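Local coordinates for protein oxidoreductase, iron/ascorbate family (Shewanella oneidensis, PDB 3ON7) that probably uses ferrous iron, 2-oxoglutarate and dioxygen to oxidise L-arginine and to release ethylene from 2-oxoglutarate, at residues N32-K37 and N114-E119. Sequence-based numbering, arbitrary orientation.
Sequences NHPIDK and NTLASE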
# COMPACT_ATOMS: atom_id res chain seq x y z
N ASN B 32 20.74 26.82 23.21
CA ASN B 32 19.99 27.31 24.36
C ASN B 32 18.49 27.44 24.09
O ASN B 32 17.89 28.47 24.39
CB ASN B 32 20.55 28.66 24.78
CG ASN B 32 21.98 28.56 25.24
OD1 ASN B 32 22.90 28.73 24.46
ND2 ASN B 32 22.16 28.23 26.51
N HIS B 33 17.92 26.42 23.47
CA HIS B 33 16.49 26.36 23.16
C HIS B 33 15.69 25.98 24.40
O HIS B 33 16.27 25.57 25.41
CB HIS B 33 16.23 25.37 22.01
CG HIS B 33 16.79 24.01 22.25
ND1 HIS B 33 16.11 23.04 22.98
CD2 HIS B 33 17.98 23.46 21.91
CE1 HIS B 33 16.87 21.96 23.06
NE2 HIS B 33 18.00 22.18 22.42
N PRO B 34 14.35 26.10 24.33
CA PRO B 34 13.52 25.85 25.51
C PRO B 34 13.23 24.41 25.88
O PRO B 34 12.53 24.18 26.84
CB PRO B 34 12.18 26.53 25.16
CG PRO B 34 12.37 27.21 23.88
CD PRO B 34 13.55 26.61 23.21
N ILE B 35 13.73 23.44 25.13
CA ILE B 35 13.44 22.06 25.46
C ILE B 35 14.41 21.55 26.52
O ILE B 35 15.64 21.51 26.32
CB ILE B 35 13.43 21.17 24.23
CG1 ILE B 35 12.30 21.58 23.27
CG2 ILE B 35 13.23 19.74 24.64
CD1 ILE B 35 12.07 20.60 22.14
N ASP B 36 13.83 21.17 27.65
CA ASP B 36 14.58 20.70 28.83
C ASP B 36 15.64 19.69 28.44
O ASP B 36 15.34 18.59 27.95
CB ASP B 36 13.61 20.10 29.85
CG ASP B 36 14.31 19.63 31.13
OD1 ASP B 36 15.44 20.11 31.44
OD2 ASP B 36 13.70 18.76 31.82
N LYS B 37 16.89 20.10 28.67
CA LYS B 37 18.12 19.34 28.37
C LYS B 37 18.11 17.95 28.98
O LYS B 37 18.63 16.96 28.42
CB LYS B 37 19.31 20.12 28.96
CG LYS B 37 20.67 19.84 28.32
CD LYS B 37 21.70 20.89 28.72
N ASN B 114 7.01 19.87 18.97
CA ASN B 114 5.99 20.45 18.11
C ASN B 114 5.74 21.91 18.47
O ASN B 114 5.57 22.73 17.59
CB ASN B 114 4.68 19.65 18.20
CG ASN B 114 4.60 18.57 17.13
OD1 ASN B 114 4.19 18.84 16.00
ND2 ASN B 114 4.99 17.34 17.49
N THR B 115 5.75 22.23 19.77
CA THR B 115 5.60 23.62 20.23
C THR B 115 6.76 24.48 19.72
O THR B 115 6.52 25.54 19.14
CB THR B 115 5.46 23.72 21.77
OG1 THR B 115 4.25 23.07 22.18
CG2 THR B 115 5.45 25.21 22.26
N LEU B 116 8.00 24.02 19.85
CA LEU B 116 9.13 24.80 19.30
C LEU B 116 9.00 24.92 17.78
O LEU B 116 9.18 26.01 17.25
CB LEU B 116 10.49 24.18 19.66
CG LEU B 116 11.79 24.90 19.22
CD1 LEU B 116 11.87 26.32 19.76
CD2 LEU B 116 13.04 24.10 19.66
N ALA B 117 8.67 23.84 17.09
CA ALA B 117 8.61 23.87 15.62
C ALA B 117 7.53 24.84 15.14
O ALA B 117 7.66 25.49 14.11
CB ALA B 117 8.39 22.47 15.03
N SER B 118 6.47 24.93 15.93
CA SER B 118 5.37 25.83 15.66
C SER B 118 5.79 27.28 15.84
O SER B 118 5.45 28.13 15.02
CB SER B 118 4.20 25.47 16.57
OG SER B 118 2.99 25.93 16.03
N GLU B 119 6.55 27.57 16.90
CA GLU B 119 7.10 28.92 17.06
C GLU B 119 8.04 29.23 15.91
O GLU B 119 8.02 30.33 15.37
CB GLU B 119 7.84 29.08 18.39
CG GLU B 119 8.45 30.49 18.60
CD GLU B 119 9.37 30.59 19.82
OE1 GLU B 119 9.80 29.56 20.37
OE2 GLU B 119 9.68 31.72 20.25
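L116 reaches from helix 103-126 into the turn H33-P34-I35 and shows how one forked side chain can tie a helix to a loop without any hydrogen bond between them. Its CG lies anti to the backbone N (chi1 -177°), which projects the side chain from the helix and leaves its two methyls to meet different residues of the loop. One branch, CD1, meets the proline ring, at 3.8 Å from CD of P34, and the two side chains cross at about a right angle. The other branch, CD2, faces CB of H33 at 4.2 Å and, more loosely, CD1 of I35 at 4.4 Å, the terminal methyl of the extended isoleucine chain lying nearer the helix than its CB. The turn is braced from within: the backbone N of I35 donates to ND1 of H33 at 3.2 Å, from a position tilted slightly out of the imidazole plane, and this bond would restrain rotation of the ring. Y9 touches both P34 and L116, while I210 of the main sheet lies against H33 and L116; with the loop these neighbours enclose the buried leucine. Such a helix flanking the sheet is consistent with the double-stranded beta-helix (jelly-roll) core of 2-oxoglutarate/iron(II) oxygenases.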